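Local coordinates for UPF0141 protein yjdB (Campylobacter jejuni subsp. jejuni HB93-13, PDB 4TN0) that probably transfers phosphoethanolamine in the periplasm through a zinc-binding, alkaline phosphatase-like domain, and is required for polymyxin resistance and motility, at residues A102-N107 against Y120-S125; D127-L132 against L151-S156; S167-F172 against L197-Y202. All blocks are in the same frame, centred on the assembly; numbering follows the deposited sequence.

Interaction 1 (A102-N107 against Y120-S125)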
ATOM      1  N   ALA A 102      -4.605  -6.642  12.714  1.00 48.57           N
ATOM      2  CA  ALA A 102      -4.645  -5.275  13.259  1.00 50.93           C
ATOM      3  C   ALA A 102      -4.669  -4.237  12.122  1.00 50.67           C
ATOM      4  O   ALA A 102      -3.969  -4.399  11.103  1.00 43.09           O
ATOM      5  CB  ALA A 102      -3.468  -5.027  14.194  1.00 50.33           C
ATOM      6  N   TRP A 103      -5.514  -3.213  12.272  1.00 47.85           N
ATOM      7  CA  TRP A 103      -5.605  -2.121  11.298  1.00 46.88           C
ATOM      8  C   TRP A 103      -5.394  -0.746  11.973  1.00 47.80           C
ATOM      9  O   TRP A 103      -6.227  -0.295  12.760  1.00 45.96           O
ATOM     10  CB  TRP A 103      -6.959  -2.178  10.570  1.00 43.08           C
ATOM     11  CG  TRP A 103      -7.124  -1.177   9.433  1.00 45.27           C
ATOM     12  CD1 TRP A 103      -7.269   0.172   9.553  1.00 44.56           C
ATOM     13  CD2 TRP A 103      -7.188  -1.459   8.025  1.00 41.88           C
ATOM     14  NE1 TRP A 103      -7.396   0.751   8.319  1.00 44.84           N
ATOM     15  CE2 TRP A 103      -7.355  -0.231   7.360  1.00 48.77           C
ATOM     16  CE3 TRP A 103      -7.109  -2.626   7.265  1.00 41.20           C
ATOM     17  CZ2 TRP A 103      -7.446  -0.134   5.964  1.00 44.35           C
ATOM     18  CZ3 TRP A 103      -7.194  -2.535   5.887  1.00 47.83           C
ATOM     19  CH2 TRP A 103      -7.367  -1.294   5.247  1.00 46.80           C
ATOM     20  N   PHE A 104      -4.278  -0.086  11.665  1.00 43.11           N
ATOM     21  CA  PHE A 104      -4.001   1.241  12.222  1.00 51.14           C
ATOM     22  C   PHE A 104      -4.088   2.333  11.127  1.00 50.78           C
ATOM     23  O   PHE A 104      -3.315   2.325  10.160  1.00 49.44           O
ATOM     24  CB  PHE A 104      -2.624   1.266  12.893  1.00 51.81           C
ATOM     25  CG  PHE A 104      -2.454   0.238  13.971  1.00 54.92           C
ATOM     26  CD1 PHE A 104      -3.460   0.013  14.898  1.00 56.55           C
ATOM     27  CD2 PHE A 104      -1.294  -0.521  14.051  1.00 57.82           C
ATOM     28  CE1 PHE A 104      -3.309  -0.945  15.892  1.00 55.41           C
ATOM     29  CE2 PHE A 104      -1.139  -1.484  15.046  1.00 57.09           C
ATOM     30  CZ  PHE A 104      -2.150  -1.693  15.963  1.00 56.22           C
ATOM     31  N   ASP A 105      -5.017   3.275  11.293  1.00 46.31           N
ATOM     32  CA  ASP A 105      -5.366   4.206  10.219  1.00 40.61           C
ATOM     33  C   ASP A 105      -5.060   5.659  10.562  1.00 45.34           C
ATOM     34  O   ASP A 105      -5.629   6.220  11.501  1.00 47.65           O
ATOM     35  CB  ASP A 105      -6.851   4.057   9.884  1.00 39.29           C
ATOM     36  CG  ASP A 105      -7.181   4.500   8.468  1.00 39.05           C
ATOM     37  OD1 ASP A 105      -6.908   5.664   8.136  1.00 39.17           O
ATOM     38  OD2 ASP A 105      -7.664   3.660   7.670  1.00 38.60           O
ATOM     39  N   ASN A 106      -4.174   6.268   9.777  1.00 44.68           N
ATOM     40  CA  ASN A 106      -3.831   7.682   9.918  1.00 42.45           C
ATOM     41  C   ASN A 106      -4.393   8.526   8.757  1.00 44.66           C
ATOM     42  O   ASN A 106      -4.128   9.724   8.637  1.00 36.77           O
ATOM     43  CB  ASN A 106      -2.316   7.853  10.004  1.00 40.84           C
ATOM     44  CG  ASN A 106      -1.914   9.251  10.464  1.00 42.84           C
ATOM     45  OD1 ASN A 106      -2.544   9.812  11.355  1.00 42.39           O
ATOM     46  ND2 ASN A 106      -0.850   9.803   9.879  1.00 40.94           N
ATOM     47  N   ASN A 107      -5.159   7.876   7.888  1.00 41.88           N
ATOM     48  CA  ASN A 107      -5.673   8.530   6.699  1.00 39.63           C
ATOM     49  C   ASN A 107      -6.921   9.365   6.976  1.00 37.27           C
ATOM     50  O   ASN A 107      -7.864   8.883   7.596  1.00 36.60           O
ATOM     51  CB  ASN A 107      -5.946   7.479   5.629  1.00 38.38           C
ATOM     52  CG  ASN A 107      -6.171   8.085   4.278  1.00 33.35           C
ATOM     53  OD1 ASN A 107      -7.269   8.516   3.957  1.00 35.81           O
ATOM     54  ND2 ASN A 107      -5.111   8.162   3.489  1.00 29.41           N
ATOM     55  N   TYR A 120      -9.178  -5.380  16.514  1.00 57.30           N
ATOM     56  CA  TYR A 120      -8.249  -4.334  16.919  1.00 62.99           C
ATOM     57  C   TYR A 120      -7.865  -3.409  15.750  1.00 62.90           C
ATOM     58  O   TYR A 120      -7.003  -3.730  14.909  1.00 57.18           O
ATOM     59  CB  TYR A 120      -7.007  -4.889  17.616  1.00 60.70           C
ATOM     60  CG  TYR A 120      -6.317  -3.760  18.374  1.00 76.96           C
ATOM     61  CD1 TYR A 120      -7.064  -2.967  19.259  1.00 77.49           C
ATOM     62  CD2 TYR A 120      -4.943  -3.525  18.283  1.00 72.90           C
ATOM     63  CE1 TYR A 120      -6.493  -1.937  19.978  1.00 78.36           C
ATOM     64  CE2 TYR A 120      -4.351  -2.490  19.021  1.00 76.70           C
ATOM     65  CZ  TYR A 120      -5.141  -1.700  19.870  1.00 84.42           C
ATOM     66  OH  TYR A 120      -4.611  -0.666  20.624  1.00 85.81           O
ATOM     67  N   LYS A 121      -8.568  -2.274  15.725  1.00 63.54           N
ATOM     68  CA  LYS A 121      -8.439  -1.192  14.746  1.00 59.23           C
ATOM     69  C   LYS A 121      -8.294   0.139  15.504  1.00 57.81           C
ATOM     70  O   LYS A 121      -8.794   0.292  16.628  1.00 53.49           O
ATOM     71  CB  LYS A 121      -9.654  -1.164  13.810  1.00 52.04           C
ATOM     72  CG  LYS A 121     -10.957  -1.011  14.555  1.00 56.98           C
ATOM     73  CD  LYS A 121     -12.174  -1.149  13.675  1.00 58.31           C
ATOM     74  CE  LYS A 121     -13.418  -1.152  14.556  1.00 63.39           C
ATOM     75  NZ  LYS A 121     -14.672  -1.339  13.777  1.00 64.56           N
ATOM     76  N   GLN A 122      -7.550   1.075  14.922  1.00 58.26           N
ATOM     77  CA  GLN A 122      -7.338   2.378  15.547  1.00 50.91           C
ATOM     78  C   GLN A 122      -7.361   3.519  14.543  1.00 56.82           C
ATOM     79  O   GLN A 122      -6.764   3.415  13.467  1.00 55.35           O
ATOM     80  CB  GLN A 122      -6.007   2.368  16.288  1.00 56.01           C
ATOM     81  CG  GLN A 122      -5.820   3.491  17.295  1.00 63.44           C
ATOM     82  CD  GLN A 122      -4.628   3.244  18.211  1.00 62.65           C
ATOM     83  OE1 GLN A 122      -4.149   2.110  18.328  1.00 66.74           O
ATOM     84  NE2 GLN A 122      -4.156   4.299  18.876  1.00 53.14           N
ATOM     85  N   LYS A 123      -8.018   4.621  14.896  1.00 55.06           N
ATOM     86  CA  LYS A 123      -7.932   5.813  14.067  1.00 48.80           C
ATOM     87  C   LYS A 123      -7.093   6.878  14.748  1.00 51.35           C
ATOM     88  O   LYS A 123      -7.359   7.291  15.874  1.00 49.75           O
ATOM     89  CB  LYS A 123      -9.311   6.392  13.720  1.00 53.40           C
ATOM     90  CG  LYS A 123     -10.100   5.645  12.626  1.00 60.39           C
ATOM     91  CD  LYS A 123     -10.582   4.271  13.057  1.00 65.13           C
ATOM     92  CE  LYS A 123     -11.458   3.617  11.996  1.00 57.12           C
ATOM     93  NZ  LYS A 123     -12.026   2.385  12.557  1.00 49.75           N
ATOM     94  N   LEU A 124      -6.063   7.311  14.037  1.00 46.61           N
ATOM     95  CA  LEU A 124      -5.183   8.343  14.527  1.00 46.09           C
ATOM     96  C   LEU A 124      -5.655   9.683  13.938  1.00 57.07           C
ATOM     97  O   LEU A 124      -6.591   9.735  13.126  1.00 55.58           O
ATOM     98  CB  LEU A 124      -3.725   8.046  14.159  1.00 45.94           C
ATOM     99  CG  LEU A 124      -2.995   6.904  14.882  1.00 47.39           C
ATOM    100  CD1 LEU A 124      -3.499   5.554  14.426  1.00 52.05           C
ATOM    101  CD2 LEU A 124      -1.500   6.988  14.655  1.00 47.25           C
ATOM    102  N   SER A 125      -4.995  10.762  14.342  1.00 57.45           N
ATOM    103  CA  SER A 125      -5.466  12.114  14.071  1.00 55.63           C
ATOM    104  C   SER A 125      -5.185  12.658  12.667  1.00 56.50           C
ATOM    105  O   SER A 125      -5.538  13.801  12.383  1.00 57.01           O
ATOM    106  CB  SER A 125      -4.828  13.056  15.070  1.00 49.42           C
ATOM    107  OG  SER A 125      -3.423  12.895  14.985  1.00 51.94           O
TER

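Interaction 2 (D127-L132 against L151-S156)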
ATOM      1  N   ASP A 127      -2.160  13.339  11.447  1.00 44.77           N
ATOM      2  CA  ASP A 127      -0.945  14.148  11.422  1.00 41.41           C
ATOM      3  C   ASP A 127       0.189  13.326  10.844  1.00 36.68           C
ATOM      4  O   ASP A 127      -0.053  12.487   9.985  1.00 49.39           O
ATOM      5  CB  ASP A 127      -0.603  14.682  12.812  1.00 46.77           C
ATOM      6  CG  ASP A 127      -1.572  15.753  13.259  1.00 55.89           C
ATOM      7  OD1 ASP A 127      -1.681  16.784  12.540  1.00 56.63           O
ATOM      8  OD2 ASP A 127      -2.258  15.540  14.291  1.00 53.07           O
ATOM      9  N   LEU A 128       1.414  13.541  11.310  1.00 37.14           N
ATOM     10  CA  LEU A 128       2.570  12.890  10.700  1.00 40.50           C
ATOM     11  C   LEU A 128       2.399  11.369  10.713  1.00 43.77           C
ATOM     12  O   LEU A 128       1.988  10.791  11.718  1.00 44.55           O
ATOM     13  CB  LEU A 128       3.865  13.278  11.424  1.00 41.08           C
ATOM     14  CG  LEU A 128       4.606  14.579  11.065  1.00 47.53           C
ATOM     15  CD1 LEU A 128       4.438  14.950   9.597  1.00 39.48           C
ATOM     16  CD2 LEU A 128       4.100  15.707  11.943  1.00 42.69           C
ATOM     17  N   ASP A 129       2.719  10.729   9.594  1.00 44.37           N
ATOM     18  CA  ASP A 129       2.546   9.288   9.465  1.00 41.75           C
ATOM     19  C   ASP A 129       3.368   8.526  10.507  1.00 48.69           C
ATOM     20  O   ASP A 129       3.033   7.370  10.838  1.00 42.47           O
ATOM     21  CB  ASP A 129       2.948   8.812   8.076  1.00 39.13           C
ATOM     22  CG  ASP A 129       1.823   8.888   7.059  1.00 40.44           C
ATOM     23  OD1 ASP A 129       0.644   8.813   7.472  1.00 40.33           O
ATOM     24  OD2 ASP A 129       2.147   9.014   5.848  1.00 33.76           O
ATOM     25  N   GLU A 130       4.432   9.155  11.024  1.00 41.51           N
ATOM     26  CA  GLU A 130       5.288   8.475  11.992  1.00 44.75           C
ATOM     27  C   GLU A 130       4.508   8.025  13.233  1.00 40.23           C
ATOM     28  O   GLU A 130       4.892   7.062  13.890  1.00 43.40           O
ATOM     29  CB  GLU A 130       6.489   9.356  12.373  1.00 42.07           C
ATOM     30  CG  GLU A 130       6.147  10.680  13.016  1.00 42.26           C
ATOM     31  CD  GLU A 130       7.346  11.628  13.073  1.00 51.71           C
ATOM     32  OE1 GLU A 130       8.195  11.612  12.145  1.00 51.17           O
ATOM     33  OE2 GLU A 130       7.422  12.415  14.043  1.00 56.98           O
ATOM     34  N   ASN A 131       3.383   8.671  13.517  1.00 40.14           N
ATOM     35  CA  ASN A 131       2.569   8.294  14.669  1.00 45.00           C
ATOM     36  C   ASN A 131       2.057   6.859  14.588  1.00 51.54           C
ATOM     37  O   ASN A 131       1.605   6.303  15.586  1.00 51.22           O
ATOM     38  CB  ASN A 131       1.391   9.257  14.852  1.00 40.78           C
ATOM     39  CG  ASN A 131       1.847  10.668  15.146  1.00 48.74           C
ATOM     40  OD1 ASN A 131       2.986  10.878  15.555  1.00 49.30           O
ATOM     41  ND2 ASN A 131       0.971  11.648  14.929  1.00 49.83           N
ATOM     42  N   LEU A 132       2.080   6.286  13.391  1.00 49.88           N
ATOM     43  CA  LEU A 132       1.671   4.904  13.211  1.00 47.51           C
ATOM     44  C   LEU A 132       2.712   3.950  13.809  1.00 54.68           C
ATOM     45  O   LEU A 132       2.394   2.809  14.162  1.00 48.80           O
ATOM     46  CB  LEU A 132       1.436   4.602  11.729  1.00 43.32           C
ATOM     47  CG  LEU A 132       0.163   5.234  11.155  1.00 43.30           C
ATOM     48  CD1 LEU A 132       0.167   5.141   9.641  1.00 45.38           C
ATOM     49  CD2 LEU A 132      -1.105   4.599  11.737  1.00 42.58           C
ATOM     50  N   LEU A 151      -1.081  -0.830   8.044  1.00 45.22           N
ATOM     51  CA  LEU A 151      -0.859   0.577   8.303  1.00 45.17           C
ATOM     52  C   LEU A 151      -1.371   1.369   7.094  1.00 44.90           C
ATOM     53  O   LEU A 151      -0.866   1.197   5.973  1.00 37.23           O
ATOM     54  CB  LEU A 151       0.620   0.861   8.562  1.00 46.50           C
ATOM     55  CG  LEU A 151       1.269  -0.003   9.652  1.00 51.70           C
ATOM     56  CD1 LEU A 151       2.761   0.313   9.795  1.00 44.13           C
ATOM     57  CD2 LEU A 151       0.537   0.116  10.976  1.00 48.95           C
ATOM     58  N   HIS A 152      -2.365   2.229   7.336  1.00 42.59           N
ATOM     59  CA  HIS A 152      -2.979   3.065   6.299  1.00 36.89           C
ATOM     60  C   HIS A 152      -2.438   4.497   6.430  1.00 39.48           C
ATOM     61  O   HIS A 152      -2.754   5.211   7.393  1.00 38.39           O
ATOM     62  CB  HIS A 152      -4.511   3.051   6.422  1.00 37.49           C
ATOM     63  CG  HIS A 152      -5.235   3.713   5.281  1.00 40.63           C
ATOM     64  ND1 HIS A 152      -6.562   4.086   5.358  1.00 37.52           N
ATOM     65  CD2 HIS A 152      -4.825   4.057   4.037  1.00 35.75           C
ATOM     66  CE1 HIS A 152      -6.929   4.652   4.227  1.00 31.31           C
ATOM     67  NE2 HIS A 152      -5.897   4.643   3.405  1.00 38.63           N
ATOM     68  N   LEU A 153      -1.618   4.893   5.459  1.00 35.00           N
ATOM     69  CA  LEU A 153      -0.946   6.187   5.460  1.00 36.75           C
ATOM     70  C   LEU A 153      -1.805   7.362   5.000  1.00 38.61           C
ATOM     71  O   LEU A 153      -2.731   7.204   4.206  1.00 39.95           O
ATOM     72  CB  LEU A 153       0.285   6.126   4.561  1.00 38.83           C
ATOM     73  CG  LEU A 153       1.274   4.990   4.804  1.00 38.63           C
ATOM     74  CD1 LEU A 153       2.464   5.149   3.857  1.00 38.48           C
ATOM     75  CD2 LEU A 153       1.715   4.971   6.260  1.00 36.97           C
ATOM     76  N   GLN A 154      -1.486   8.547   5.506  1.00 37.31           N
ATOM     77  CA  GLN A 154      -1.918   9.792   4.889  1.00 34.86           C
ATOM     78  C   GLN A 154      -1.015  10.032   3.661  1.00 37.51           C
ATOM     79  O   GLN A 154      -1.438  10.637   2.657  1.00 34.40           O
ATOM     80  CB  GLN A 154      -1.836  10.953   5.890  1.00 35.72           C
ATOM     81  CG  GLN A 154      -2.434  12.291   5.438  1.00 41.06           C
ATOM     82  CD  GLN A 154      -3.968  12.332   5.384  1.00 42.17           C
ATOM     83  OE1 GLN A 154      -4.644  11.321   5.211  1.00 39.18           O
ATOM     84  NE2 GLN A 154      -4.514  13.532   5.515  1.00 49.00           N
ATOM     85  N   GLY A 155       0.227   9.545   3.751  1.00 33.10           N
ATOM     86  CA  GLY A 155       1.127   9.496   2.614  1.00 30.26           C
ATOM     87  C   GLY A 155       1.339  10.847   1.942  1.00 36.65           C
ATOM     88  O   GLY A 155       1.918  11.756   2.524  1.00 37.17           O
ATOM     89  N   SER A 156       0.902  10.952   0.694  1.00 33.73           N
ATOM     90  CA  SER A 156       1.059  12.152  -0.106  1.00 30.50           C
ATOM     91  C   SER A 156      -0.246  12.931  -0.319  1.00 30.71           C
ATOM     92  O   SER A 156      -0.360  13.646  -1.298  1.00 31.87           O
ATOM     93  CB  SER A 156       1.619  11.791  -1.480  1.00 34.24           C
ATOM     94  OG  SER A 156       2.905  11.214  -1.417  1.00 38.95           O
TER

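Interaction 3 (S167-F172 against L197-Y202)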
ATOM      1  N   SER A 167      10.142  18.793   8.981  1.00 41.38           N
ATOM      2  CA  SER A 167      11.202  19.599   8.360  1.00 41.17           C
ATOM      3  C   SER A 167      12.430  18.760   8.047  1.00 44.69           C
ATOM      4  O   SER A 167      13.157  19.035   7.098  1.00 41.19           O
ATOM      5  CB  SER A 167      11.568  20.815   9.240  1.00 46.94           C
ATOM      6  OG  SER A 167      12.209  20.461  10.462  1.00 52.88           O
ATOM      7  N   GLU A 168      12.634  17.699   8.818  1.00 49.79           N
ATOM      8  CA  GLU A 168      13.814  16.869   8.634  1.00 50.42           C
ATOM      9  C   GLU A 168      13.818  16.160   7.274  1.00 50.83           C
ATOM     10  O   GLU A 168      14.871  15.681   6.831  1.00 50.92           O
ATOM     11  CB  GLU A 168      13.904  15.832   9.767  1.00 54.67           C
ATOM     12  CG  GLU A 168      14.068  16.447  11.182  1.00 60.23           C
ATOM     13  CD  GLU A 168      12.742  16.892  11.830  1.00 57.80           C
ATOM     14  OE1 GLU A 168      11.669  16.553  11.298  1.00 60.38           O
ATOM     15  OE2 GLU A 168      12.765  17.566  12.882  1.00 61.14           O
ATOM     16  N   PHE A 169      12.671  16.143   6.582  1.00 53.81           N
ATOM     17  CA  PHE A 169      12.582  15.490   5.263  1.00 47.25           C
ATOM     18  C   PHE A 169      12.204  16.466   4.150  1.00 47.08           C
ATOM     19  O   PHE A 169      11.803  16.056   3.065  1.00 53.63           O
ATOM     20  CB  PHE A 169      11.599  14.309   5.314  1.00 48.78           C
ATOM     21  CG  PHE A 169      12.076  13.182   6.194  1.00 46.12           C
ATOM     22  CD1 PHE A 169      13.042  12.294   5.746  1.00 52.92           C
ATOM     23  CD2 PHE A 169      11.603  13.051   7.488  1.00 45.55           C
ATOM     24  CE1 PHE A 169      13.511  11.277   6.565  1.00 49.36           C
ATOM     25  CE2 PHE A 169      12.065  12.041   8.311  1.00 46.23           C
ATOM     26  CZ  PHE A 169      13.020  11.155   7.849  1.00 50.31           C
ATOM     27  N   LYS A 170      12.354  17.757   4.422  1.00 48.63           N
ATOM     28  CA  LYS A 170      12.266  18.799   3.403  1.00 43.15           C
ATOM     29  C   LYS A 170      13.590  18.799   2.668  1.00 41.99           C
ATOM     30  O   LYS A 170      14.332  19.760   2.731  1.00 47.66           O
ATOM     31  CB  LYS A 170      11.985  20.168   4.056  1.00 37.91           C
ATOM     32  CG  LYS A 170      11.643  21.342   3.116  1.00 40.78           C
ATOM     33  CD  LYS A 170      11.236  22.607   3.920  1.00 35.93           C
ATOM     34  CE  LYS A 170      11.020  23.794   2.994  1.00 49.54           C
ATOM     35  NZ  LYS A 170      10.401  24.983   3.660  1.00 52.29           N
ATOM     36  N   LYS A 171      13.890  17.709   1.974  1.00 42.39           N
ATOM     37  CA  LYS A 171      15.219  17.517   1.406  1.00 41.34           C
ATOM     38  C   LYS A 171      15.331  18.099   0.005  1.00 42.90           C
ATOM     39  O   LYS A 171      16.423  18.459  -0.429  1.00 50.03           O
ATOM     40  CB  LYS A 171      15.585  16.021   1.425  1.00 47.64           C
ATOM     41  CG  LYS A 171      17.018  15.673   0.997  1.00 46.24           C
ATOM     42  CD  LYS A 171      17.456  14.344   1.632  1.00 54.29           C
ATOM     43  CE  LYS A 171      18.567  13.637   0.852  1.00 51.85           C
ATOM     44  NZ  LYS A 171      18.690  12.203   1.252  1.00 53.38           N
ATOM     45  N   PHE A 172      14.208  18.184  -0.706  1.00 46.27           N
ATOM     46  CA  PHE A 172      14.192  18.713  -2.073  1.00 43.33           C
ATOM     47  C   PHE A 172      13.592  20.132  -2.107  1.00 41.74           C
ATOM     48  O   PHE A 172      12.466  20.347  -1.653  1.00 40.54           O
ATOM     49  CB  PHE A 172      13.427  17.763  -2.993  1.00 41.77           C
ATOM     50  CG  PHE A 172      13.867  16.322  -2.882  1.00 46.85           C
ATOM     51  CD1 PHE A 172      15.204  15.981  -3.022  1.00 46.78           C
ATOM     52  CD2 PHE A 172      12.942  15.309  -2.643  1.00 46.03           C
ATOM     53  CE1 PHE A 172      15.617  14.655  -2.928  1.00 49.99           C
ATOM     54  CE2 PHE A 172      13.347  13.972  -2.546  1.00 50.09           C
ATOM     55  CZ  PHE A 172      14.683  13.644  -2.687  1.00 50.34           C
ATOM     56  N   LEU A 197       7.132  11.541  -0.690  1.00 42.58           N
ATOM     57  CA  LEU A 197       7.509  10.176  -1.061  1.00 39.62           C
ATOM     58  C   LEU A 197       8.721   9.708  -0.245  1.00 46.46           C
ATOM     59  O   LEU A 197       8.784   8.551   0.194  1.00 47.01           O
ATOM     60  CB  LEU A 197       7.816  10.101  -2.560  1.00 39.21           C
ATOM     61  CG  LEU A 197       6.661  10.341  -3.555  1.00 43.78           C
ATOM     62  CD1 LEU A 197       7.133  10.266  -4.991  1.00 39.67           C
ATOM     63  CD2 LEU A 197       5.515   9.351  -3.333  1.00 41.36           C
ATOM     64  N   LEU A 198       9.678  10.618  -0.066  1.00 44.08           N
ATOM     65  CA  LEU A 198      10.887  10.389   0.714  1.00 42.75           C
ATOM     66  C   LEU A 198      10.533  10.042   2.150  1.00 46.15           C
ATOM     67  O   LEU A 198      11.040   9.074   2.718  1.00 49.59           O
ATOM     68  CB  LEU A 198      11.782  11.624   0.676  1.00 49.51           C
ATOM     69  CG  LEU A 198      13.185  11.494   1.257  1.00 51.42           C
ATOM     70  CD1 LEU A 198      13.980  10.480   0.443  1.00 47.02           C
ATOM     71  CD2 LEU A 198      13.862  12.858   1.214  1.00 49.25           C
ATOM     72  N   TYR A 199       9.632  10.823   2.724  1.00 42.62           N
ATOM     73  CA  TYR A 199       9.197  10.578   4.090  1.00 46.05           C
ATOM     74  C   TYR A 199       8.531   9.213   4.202  1.00 43.60           C
ATOM     75  O   TYR A 199       8.825   8.447   5.107  1.00 46.90           O
ATOM     76  CB  TYR A 199       8.237  11.674   4.537  1.00 42.68           C
ATOM     77  CG  TYR A 199       7.739  11.561   5.966  1.00 40.15           C
ATOM     78  CD1 TYR A 199       8.621  11.350   7.017  1.00 40.67           C
ATOM     79  CD2 TYR A 199       6.394  11.730   6.265  1.00 35.45           C
ATOM     80  CE1 TYR A 199       8.169  11.286   8.328  1.00 40.66           C
ATOM     81  CE2 TYR A 199       5.928  11.660   7.566  1.00 41.76           C
ATOM     82  CZ  TYR A 199       6.821  11.445   8.597  1.00 41.44           C
ATOM     83  OH  TYR A 199       6.363  11.384   9.889  1.00 41.76           O
ATOM     84  N   THR A 200       7.663   8.897   3.250  1.00 44.92           N
ATOM     85  CA  THR A 200       7.043   7.580   3.205  1.00 44.22           C
ATOM     86  C   THR A 200       8.111   6.504   3.010  1.00 47.64           C
ATOM     87  O   THR A 200       8.044   5.450   3.638  1.00 53.50           O
ATOM     88  CB  THR A 200       5.984   7.487   2.093  1.00 40.75           C
ATOM     89  OG1 THR A 200       4.844   8.260   2.478  1.00 41.28           O
ATOM     90  CG2 THR A 200       5.538   6.041   1.889  1.00 40.69           C
ATOM     91  N   ASP A 201       9.107   6.769   2.168  1.00 46.40           N
ATOM     92  CA  ASP A 201      10.176   5.798   1.967  1.00 46.86           C
ATOM     93  C   ASP A 201      10.924   5.507   3.289  1.00 55.67           C
ATOM     94  O   ASP A 201      11.145   4.344   3.648  1.00 53.65           O
ATOM     95  CB  ASP A 201      11.142   6.291   0.897  1.00 46.73           C
ATOM     96  CG  ASP A 201      12.005   5.171   0.329  1.00 51.21           C
ATOM     97  OD1 ASP A 201      11.518   4.429  -0.552  1.00 53.38           O
ATOM     98  OD2 ASP A 201      13.176   5.044   0.739  1.00 53.02           O
ATOM     99  N   TYR A 202      11.269   6.562   4.024  1.00 53.49           N
ATOM    100  CA  TYR A 202      11.948   6.433   5.315  1.00 52.61           C
ATOM    101  C   TYR A 202      11.148   5.588   6.292  1.00 52.09           C
ATOM    102  O   TYR A 202      11.690   4.702   6.959  1.00 55.67           O
ATOM    103  CB  TYR A 202      12.212   7.823   5.913  1.00 52.90           C
ATOM    104  CG  TYR A 202      12.533   7.853   7.400  1.00 51.94           C
ATOM    105  CD1 TYR A 202      11.547   8.139   8.338  1.00 50.16           C
ATOM    106  CD2 TYR A 202      13.824   7.618   7.861  1.00 51.31           C
ATOM    107  CE1 TYR A 202      11.834   8.171   9.691  1.00 49.51           C
ATOM    108  CE2 TYR A 202      14.120   7.641   9.210  1.00 48.27           C
ATOM    109  CZ  TYR A 202      13.125   7.920  10.124  1.00 52.03           C
ATOM    110  OH  TYR A 202      13.425   7.967  11.474  1.00 47.53           O
TER

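Interaction 1 (A102-N107 against Y120-S125)
With CG anti to the carbonyl carbon (chi1 -57°), the F104 ring comes to meet that of Y120, whose CG is instead anti to its backbone N (chi1 -163°). The pair sits where strand 100-105 is joined in parallel by strand 120-123, the outermost strand on this side of the mixed sheet in the alkaline phosphatase-like fold. Y120 CE2 lies near the F104 plane, at the ring edge, 3.6 Å from F104 CE1, and the two rings are turned 85° to each other. Q122 shares this face of the sheet, its CB 3.7 Å from F104 CD1, and P135 of helix 133-139 touches both side chains. Backbone bonds alternate as expected of parallel strands: W103 N reaches Y120 O (3.1 Å) and Q122 N reaches W103 O (2.9 Å). Next, D105 N gives to Q122 O at 2.8 Å, and L124 N bonds D105 O at 2.8 Å. On the other face W103 and D105 are locked together, the indole NE1 pointing in its ring plane at the anti side of D105 OD2 (3.0 Å). H152 ND1 binds the same oxygen, so two ring nitrogens fix the carboxylate. The remaining oxygen, D105 OD1, closes an Asx turn by accepting from N107 N at 2.8 Å.

Interaction 2 (D127-L132 against L151-S156)
D129 presents its carboxylate to the backbone of Q154 and G155, taking one N-H on each oxygen. OD1 accepts from Q154 N and OD2 from G155 N, both at 2.9 Å and both through the syn lone pair, so the two bonds hold the group against rotation. OD1 has a further donor in N106 ND2. With three N-H groups directed at it, the buried carboxylate would probably be stabilised as an anion. D129 also works through its main chain, its O accepting from L132 N at 2.9 Å in the 3-10 turn 129-132 that leads into helix 133-139. The carboxylate bonds pin this turn to the loop leaving the C-terminal end of strand 146-152, the end at which the parallel strands of this alpha/beta fold approach the zinc site. Here Q154 swings its amide away from D129 to accept from S108 N at OE1. The carbonyl of L153 is satisfied by N107 ND2. Alongside the polar bonds, L132, its CG anti to the carbonyl carbon (chi1 -73°), packs CD1 on L153 CD2 (3.7 Å) and also touches the H152 carbonyl oxygen with it, while L151 CB borders the same methyl at 4.4 Å.

Interaction 3 (S167-F172 against L197-Y202)
K171 and F172 pack on L198 of helix 186-211, and their backbone N atoms share one acceptor on the same helix, N195 OD1, the K171 bond being weak. L198 has CG anti to its backbone N (chi1 -171°), from where CD2 reaches K171 CB at 3.6 Å and F172 CE2 at 4.0 Å. The K171 chain runs on in an extended form across L198, and its amine makes a cation-pi contact with F45. F169 carries the rest of the contact, its ring meeting two side chains of the helix, Y202 with its CZ end and Y199 along its CD2 flank. F169 CZ stands over the centre of the Y202 ring, 3.4 Å from Y202 CG, with the ring planes at 44°. F169 CD2 meets Y199 CD1 at 3.5 Å, and here the planes are 43° apart, giving a three-ring aromatic cluster to which Y46 adds from a loop. The phenol of Y199 points on to E130, its hydrogen-bonding partner. Both segments belong to the long connection between strands 146-152 and 218-224, a beta-alpha-beta crossover in which the 167-172 loop folds back on its own helix. No hydrogen bond joins the two segments directly, so their adhesion rests on dispersion and the burial of apolar surface, while N195 supplies polar anchoring from the same helix.

In the fold
Interactions 1 and 2 adjoin at the C-terminal ends of neighbouring strands 100-105 and 146-152, where D105 OD2 and H152 ND1 are 2.6 Å apart and N107 ND2 lies 2.7 Å from L153 O. The junction borders the zinc site: the H152 side chain is about 7 Å, and that of D105 about 10 Å, from the zinc ion, and N107 is second-shell through its hydrogen bond to E26, a zinc ligand alongside phosphorylated T65, D226 and H227. Interaction 3 lies farther out, its centre 13 Å from that of interaction 2, which it meets through a 2.9 Å bond between E130 OE1 and Y199 OH. Interactions 1 and 3 do not touch, their nearest atoms being about 7 Å apart.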